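Local coordinates for protein mannosephosphate isomerase, putative (Archaeoglobus fulgidus, PDB 1ZX5) that probably interconverts D-mannose 6-phosphate and D-fructose 6-phosphate as a zinc-dependent isomerase of the type 1 family, at residues Val248-Arg262 and Phe284-Leu298. Sequence-based numbering, arbitrary orientation.
Sequences VMNILYAAEGYFILR and FTVESERGKIVRIYL. With EDO (1,2-ethanediol), chain C; ACY (acetic acid), chain E.
Two antiparallel strand pairs, Ile251 to Glu256 against Lys292 to Ile296 and Ile260 to Arg262 against Thr285 to Glu287, join two segments of the C-terminal cupin domain, 248-262 and 284-298, which pass from one sheet to the other near Gly257 and at Glu289-Arg290 respectively. The axes of 250-256 and 291-298 run at 155°, and reciprocal backbone hydrogen bonds pair Ile251 with Ile296 and Tyr253 with Val294; 259-262 meets 284-288 at 161°, with Ile260-Glu287 and Arg262-Thr285 bonded likewise. A classic beta bulge interrupts the first pair: Lys292 O accepts from both Ala255 N (3.0 Å) and Glu256 N (3.2 Å). With CG anti to the carbonyl carbon (chi1 -64°), the Phe259 side chain turns toward 284-298: Ile293 CB makes a CH-pi contact over one ring face, Ser288 OG lies over the opposite face, and Lys292 N sits at the edge, 3.5 Å from Phe259 CZ. Leu252 CD1 reaches across to Phe284 CE1 at 3.7 Å. Extended Arg262 forms a salt bridge, NH1 to Glu287 OE1 (2.8 Å, N-H...O 166°), approaching from above the carboxylate plane; a water bridges Arg262 NH2 to the same oxygen. Paired strands folding together from one sheet into the other around a hydrophobic interior are characteristic of the cupin jelly-roll barrel.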
loop_
_atom_site.group_PDB
_atom_site.type_symbol
_atom_site.label_atom_id
_atom_site.label_comp_id
_atom_site.label_asym_id
_atom_site.label_seq_id
_atom_site.Cartn_x
_atom_site.Cartn_y
_atom_site.Cartn_z
ATOM N N VAL A 248 -16.364 6.285 -6.789
ATOM C CA VAL A 248 -14.930 6.394 -7.076
ATOM C C VAL A 248 -14.345 4.997 -7.297
ATOM O O VAL A 248 -14.967 3.991 -6.929
ATOM C CB VAL A 248 -14.148 7.102 -5.927
ATOM C CG1 VAL A 248 -14.677 8.538 -5.697
ATOM C CG2 VAL A 248 -14.204 6.285 -4.640
HETATM N N MSE A 249 -13.156 4.937 -7.892
HETATM C CA MSE A 249 -12.415 3.686 -8.023
HETATM C C MSE A 249 -12.189 3.017 -6.659
HETATM O O MSE A 249 -11.803 3.685 -5.683
HETATM C CB MSE A 249 -11.067 3.952 -8.681
HETATM C CG MSE A 249 -10.395 2.735 -9.276
HETATM SE SE MSE A 249 -8.516 3.152 -9.829
HETATM C CE MSE A 249 -7.683 3.199 -8.024
ATOM N N ASN A 250 -12.454 1.711 -6.602
ATOM C CA ASN A 250 -12.136 0.888 -5.444
ATOM C C ASN A 250 -11.216 -0.267 -5.866
ATOM O O ASN A 250 -11.207 -0.684 -7.038
ATOM C CB ASN A 250 -13.402 0.307 -4.794
ATOM C CG ASN A 250 -14.222 1.341 -4.006
ATOM O OD1 ASN A 250 -14.280 2.529 -4.336
ATOM N ND2 ASN A 250 -14.881 0.874 -2.976
ATOM N N ILE A 251 -10.448 -0.771 -4.903
ATOM C CA ILE A 251 -9.723 -2.028 -5.041
ATOM C C ILE A 251 -10.092 -2.859 -3.819
ATOM O O ILE A 251 -10.126 -2.351 -2.703
ATOM C CB ILE A 251 -8.170 -1.823 -5.168
ATOM C CG1 ILE A 251 -7.811 -1.237 -6.548
ATOM C CG2 ILE A 251 -7.401 -3.144 -4.934
ATOM C CD1 ILE A 251 -6.360 -0.742 -6.690
ATOM N N LEU A 252 -10.391 -4.130 -4.040
ATOM C CA LEU A 252 -10.725 -5.054 -2.962
ATOM C C LEU A 252 -9.577 -6.024 -2.787
ATOM O O LEU A 252 -9.056 -6.549 -3.769
ATOM C CB LEU A 252 -11.992 -5.860 -3.311
ATOM C CG LEU A 252 -13.254 -5.100 -3.711
ATOM C CD1 LEU A 252 -14.332 -6.092 -4.194
ATOM C CD2 LEU A 252 -13.780 -4.225 -2.554
ATOM N N TYR A 253 -9.187 -6.281 -1.543
ATOM C CA TYR A 253 -8.198 -7.319 -1.278
ATOM C C TYR A 253 -8.803 -8.354 -0.340
ATOM O O TYR A 253 -9.300 -8.006 0.734
ATOM C CB TYR A 253 -6.897 -6.738 -0.694
ATOM C CG TYR A 253 -5.960 -7.837 -0.233
ATOM C CD1 TYR A 253 -5.227 -8.589 -1.164
ATOM C CD2 TYR A 253 -5.838 -8.152 1.117
ATOM C CE1 TYR A 253 -4.396 -9.636 -0.757
ATOM C CE2 TYR A 253 -5.005 -9.180 1.542
ATOM C CZ TYR A 253 -4.296 -9.920 0.606
ATOM O OH TYR A 253 -3.486 -10.948 1.028
ATOM N N ALA A 254 -8.748 -9.626 -0.733
ATOM C CA ALA A 254 -9.291 -10.710 0.096
ATOM C C ALA A 254 -8.270 -11.132 1.151
ATOM O O ALA A 254 -7.311 -11.831 0.847
ATOM C CB ALA A 254 -9.707 -11.913 -0.784
ATOM N N ALA A 255 -8.464 -10.676 2.376
ATOM C CA ALA A 255 -7.514 -10.944 3.457
ATOM C C ALA A 255 -7.710 -12.322 4.090
ATOM O O ALA A 255 -6.734 -12.996 4.404
ATOM C CB ALA A 255 -7.604 -9.851 4.531
ATOM N N GLU A 256 -8.971 -12.705 4.306
ATOM C CA GLU A 256 -9.348 -14.015 4.851
ATOM C C GLU A 256 -10.629 -14.473 4.188
ATOM O O GLU A 256 -11.579 -13.702 4.078
ATOM C CB GLU A 256 -9.618 -13.952 6.372
ATOM C CG GLU A 256 -8.381 -13.719 7.233
ATOM C CD GLU A 256 -8.717 -13.422 8.696
ATOM O OE1 GLU A 256 -9.737 -13.948 9.211
ATOM O OE2 GLU A 256 -7.953 -12.658 9.329
ATOM N N GLY A 257 -10.653 -15.732 3.760
ATOM C CA GLY A 257 -11.873 -16.371 3.302
ATOM C C GLY A 257 -12.001 -16.368 1.796
ATOM O O GLY A 257 -11.151 -15.834 1.087
ATOM N N TYR A 258 -13.088 -16.959 1.317
ATOM C CA TYR A 258 -13.391 -17.043 -0.101
ATOM C C TYR A 258 -14.659 -16.228 -0.356
ATOM O O TYR A 258 -15.602 -16.318 0.414
ATOM C CB TYR A 258 -13.620 -18.513 -0.465
ATOM C CG TYR A 258 -14.202 -18.721 -1.849
ATOM C CD1 TYR A 258 -13.426 -18.492 -2.985
ATOM C CD2 TYR A 258 -15.528 -19.129 -2.018
ATOM C CE1 TYR A 258 -13.942 -18.664 -4.255
ATOM C CE2 TYR A 258 -16.057 -19.313 -3.298
ATOM C CZ TYR A 258 -15.250 -19.084 -4.408
ATOM O OH TYR A 258 -15.746 -19.256 -5.682
ATOM N N PHE A 259 -14.676 -15.449 -1.432
ATOM C CA PHE A 259 -15.780 -14.507 -1.722
ATOM C C PHE A 259 -16.402 -14.730 -3.084
ATOM O O PHE A 259 -15.688 -14.863 -4.061
ATOM C CB PHE A 259 -15.278 -13.045 -1.662
ATOM C CG PHE A 259 -14.810 -12.639 -0.303
ATOM C CD1 PHE A 259 -15.702 -12.072 0.614
ATOM C CD2 PHE A 259 -13.490 -12.863 0.081
ATOM C CE1 PHE A 259 -15.287 -11.726 1.885
ATOM C CE2 PHE A 259 -13.069 -12.516 1.361
ATOM C CZ PHE A 259 -13.972 -11.952 2.262
ATOM N N ILE A 260 -17.730 -14.736 -3.140
ATOM C CA ILE A 260 -18.455 -14.621 -4.412
ATOM C C ILE A 260 -18.883 -13.157 -4.560
ATOM O O ILE A 260 -19.412 -12.565 -3.623
ATOM C CB ILE A 260 -19.657 -15.611 -4.486
ATOM C CG1 ILE A 260 -19.125 -17.057 -4.416
ATOM C CG2 ILE A 260 -20.499 -15.378 -5.760
ATOM C CD1 ILE A 260 -20.186 -18.097 -4.141
ATOM N N LEU A 261 -18.593 -12.574 -5.721
ATOM C CA LEU A 261 -18.842 -11.161 -5.978
ATOM C C LEU A 261 -19.968 -11.062 -6.991
ATOM O O LEU A 261 -19.953 -11.759 -8.009
ATOM C CB LEU A 261 -17.571 -10.463 -6.514
ATOM C CG LEU A 261 -16.210 -10.643 -5.801
ATOM C CD1 LEU A 261 -15.056 -9.920 -6.529
ATOM C CD2 LEU A 261 -16.277 -10.200 -4.347
ATOM N N ARG A 262 -20.958 -10.224 -6.712
ATOM C CA ARG A 262 -22.095 -10.061 -7.629
ATOM C C ARG A 262 -22.334 -8.580 -7.882
ATOM O O ARG A 262 -22.707 -7.838 -6.971
ATOM C CB ARG A 262 -23.368 -10.729 -7.081
ATOM C CG ARG A 262 -23.238 -12.233 -6.843
ATOM C CD ARG A 262 -24.538 -12.841 -6.302
ATOM N NE ARG A 262 -24.469 -14.303 -6.222
ATOM C CZ ARG A 262 -24.003 -15.021 -5.185
ATOM N NH1 ARG A 262 -23.518 -14.440 -4.067
ATOM N NH2 ARG A 262 -24.023 -16.352 -5.272
ATOM N N PHE A 284 -22.378 -3.490 -5.195
ATOM C CA PHE A 284 -22.325 -4.903 -5.513
ATOM C C PHE A 284 -22.406 -5.654 -4.190
ATOM O O PHE A 284 -22.279 -5.051 -3.113
ATOM C CB PHE A 284 -21.009 -5.222 -6.246
ATOM C CG PHE A 284 -19.766 -4.804 -5.488
ATOM C CD1 PHE A 284 -19.110 -5.704 -4.655
ATOM C CD2 PHE A 284 -19.255 -3.512 -5.608
ATOM C CE1 PHE A 284 -17.954 -5.330 -3.963
ATOM C CE2 PHE A 284 -18.119 -3.124 -4.901
ATOM C CZ PHE A 284 -17.462 -4.042 -4.081
ATOM N N THR A 285 -22.610 -6.963 -4.260
ATOM C CA THR A 285 -22.528 -7.771 -3.049
ATOM C C THR A 285 -21.299 -8.674 -3.032
ATOM O O THR A 285 -20.778 -9.068 -4.081
ATOM C CB THR A 285 -23.802 -8.609 -2.804
ATOM O OG1 THR A 285 -23.945 -9.588 -3.843
ATOM C CG2 THR A 285 -25.037 -7.721 -2.737
ATOM N N VAL A 286 -20.829 -8.960 -1.820
ATOM C CA VAL A 286 -19.798 -9.964 -1.575
ATOM C C VAL A 286 -20.396 -11.011 -0.629
ATOM O O VAL A 286 -21.184 -10.676 0.262
ATOM C CB VAL A 286 -18.477 -9.349 -1.023
ATOM C CG1 VAL A 286 -17.995 -8.260 -1.956
ATOM C CG2 VAL A 286 -18.668 -8.755 0.362
ATOM N N GLU A 287 -20.058 -12.282 -0.852
ATOM C CA GLU A 287 -20.608 -13.344 -0.033
ATOM C C GLU A 287 -19.529 -14.297 0.448
ATOM O O GLU A 287 -18.750 -14.831 -0.343
ATOM C CB GLU A 287 -21.696 -14.113 -0.789
ATOM C CG GLU A 287 -22.452 -15.078 0.092
ATOM C CD GLU A 287 -23.178 -16.149 -0.696
ATOM O OE1 GLU A 287 -22.974 -16.230 -1.923
ATOM O OE2 GLU A 287 -23.971 -16.903 -0.091
ATOM N N SER A 288 -19.531 -14.548 1.754
ATOM C CA SER A 288 -18.527 -15.391 2.377
ATOM C C SER A 288 -19.102 -16.040 3.627
ATOM O O SER A 288 -19.883 -15.419 4.356
ATOM C CB SER A 288 -17.303 -14.541 2.741
ATOM O OG SER A 288 -16.255 -15.338 3.246
ATOM N N GLU A 289 -18.727 -17.294 3.872
ATOM C CA GLU A 289 -19.095 -17.987 5.124
ATOM C C GLU A 289 -18.688 -17.141 6.355
ATOM O O GLU A 289 -19.488 -16.905 7.261
ATOM C CB GLU A 289 -18.369 -19.331 5.168
ATOM C CG GLU A 289 -18.888 -20.317 6.195
ATOM C CD GLU A 289 -18.186 -21.651 6.105
ATOM O OE1 GLU A 289 -18.820 -22.691 6.382
ATOM O OE2 GLU A 289 -16.995 -21.662 5.724
ATOM N N ARG A 290 -17.425 -16.717 6.369
ATOM C CA ARG A 290 -16.898 -15.750 7.327
ATOM C C ARG A 290 -15.575 -15.309 6.745
ATOM O O ARG A 290 -14.634 -16.099 6.660
ATOM C CB ARG A 290 -16.697 -16.335 8.743
ATOM C CG ARG A 290 -16.307 -15.272 9.787
ATOM C CD ARG A 290 -15.720 -15.862 11.094
ATOM N NE ARG A 290 -14.604 -16.784 10.822
ATOM C CZ ARG A 290 -13.362 -16.429 10.486
ATOM N NH1 ARG A 290 -13.017 -15.144 10.390
ATOM N NH2 ARG A 290 -12.450 -17.368 10.243
ATOM N N GLY A 291 -15.507 -14.060 6.317
ATOM C CA GLY A 291 -14.301 -13.558 5.697
ATOM C C GLY A 291 -14.041 -12.105 6.024
ATOM O O GLY A 291 -14.878 -11.425 6.639
ATOM N N LYS A 292 -12.867 -11.639 5.619
ATOM C CA LYS A 292 -12.473 -10.243 5.777
ATOM C C LYS A 292 -11.961 -9.751 4.454
ATOM O O LYS A 292 -11.038 -10.334 3.879
ATOM C CB LYS A 292 -11.407 -10.071 6.869
ATOM C CG LYS A 292 -11.911 -10.518 8.233
ATOM C CD LYS A 292 -10.943 -10.181 9.326
ATOM C CE LYS A 292 -11.264 -10.977 10.582
ATOM N NZ LYS A 292 -12.466 -10.437 11.252
ATOM N N ILE A 293 -12.594 -8.700 3.952
ATOM C CA ILE A 293 -12.219 -8.144 2.666
ATOM C C ILE A 293 -11.838 -6.680 2.915
ATOM O O ILE A 293 -12.511 -5.976 3.660
ATOM C CB ILE A 293 -13.367 -8.351 1.604
ATOM C CG1 ILE A 293 -12.883 -8.040 0.173
ATOM C CG2 ILE A 293 -14.660 -7.576 1.984
ATOM C CD1 ILE A 293 -13.809 -8.600 -0.918
ATOM N N VAL A 294 -10.733 -6.246 2.320
ATOM C CA VAL A 294 -10.270 -4.886 2.482
ATOM C C VAL A 294 -10.777 -4.064 1.309
ATOM O O VAL A 294 -10.557 -4.429 0.146
ATOM C CB VAL A 294 -8.712 -4.815 2.542
ATOM C CG1 VAL A 294 -8.245 -3.369 2.823
ATOM C CG2 VAL A 294 -8.159 -5.801 3.598
ATOM N N ARG A 295 -11.452 -2.958 1.605
ATOM C CA ARG A 295 -11.867 -2.027 0.567
ATOM C C ARG A 295 -10.925 -0.818 0.558
ATOM O O ARG A 295 -10.797 -0.119 1.557
ATOM C CB ARG A 295 -13.309 -1.575 0.792
ATOM C CG ARG A 295 -13.881 -0.806 -0.376
ATOM C CD ARG A 295 -15.313 -0.339 -0.126
ATOM N NE ARG A 295 -15.400 0.707 0.887
ATOM C CZ ARG A 295 -15.500 2.010 0.642
ATOM N NH1 ARG A 295 -15.582 2.861 1.664
ATOM N NH2 ARG A 295 -15.539 2.476 -0.606
ATOM N N ILE A 296 -10.280 -0.587 -0.579
ATOM C CA ILE A 296 -9.382 0.537 -0.765
ATOM C C ILE A 296 -10.118 1.529 -1.662
ATOM O O ILE A 296 -10.677 1.154 -2.679
ATOM C CB ILE A 296 -8.016 0.070 -1.390
ATOM C CG1 ILE A 296 -7.385 -1.024 -0.518
ATOM C CG2 ILE A 296 -7.056 1.259 -1.608
ATOM C CD1 ILE A 296 -6.308 -1.883 -1.227
ATOM N N TYR A 297 -10.151 2.791 -1.273
ATOM C CA TYR A 297 -10.966 3.761 -1.990
ATOM C C TYR A 297 -10.241 5.094 -2.105
ATOM O O TYR A 297 -9.376 5.421 -1.290
ATOM C CB TYR A 297 -12.335 3.951 -1.294
ATOM C CG TYR A 297 -12.208 4.281 0.170
ATOM C CD1 TYR A 297 -12.108 5.611 0.597
ATOM C CD2 TYR A 297 -12.157 3.266 1.135
ATOM C CE1 TYR A 297 -11.972 5.931 1.931
ATOM C CE2 TYR A 297 -12.029 3.575 2.487
ATOM C CZ TYR A 297 -11.930 4.911 2.877
ATOM O OH TYR A 297 -11.800 5.244 4.214
ATOM N N LEU A 298 -10.610 5.855 -3.129
ATOM C CA LEU A 298 -10.110 7.211 -3.307
ATOM C C LEU A 298 -10.999 8.165 -2.519
ATOM O O LEU A 298 -12.176 7.885 -2.284
ATOM C CB LEU A 298 -10.084 7.576 -4.790
ATOM C CG LEU A 298 -9.321 6.622 -5.714
ATOM C CD1 LEU A 298 -9.361 7.149 -7.148
ATOM C CD2 LEU A 298 -7.866 6.385 -5.239
HETATM C C1 EDO C . -3.651 -12.569 5.712
HETATM O O1 EDO C . -2.568 -13.522 5.664
HETATM C C2 EDO C . -3.569 -11.625 4.506
HETATM O O2 EDO C . -4.173 -12.221 3.356
HETATM C C ACY E . -11.235 -6.670 11.777
HETATM O O ACY E . -10.952 -7.833 12.134
HETATM O OXT ACY E . -12.244 -6.370 11.098
HETATM C CH3 ACY E . -10.320 -5.574 12.204
HETATM O O HOH W 1 -16.767 -18.597 1.918
HETATM O O HOH W 2 -22.387 -11.845 -3.553
HETATM O O HOH W 3 -23.356 -18.559 -3.168
#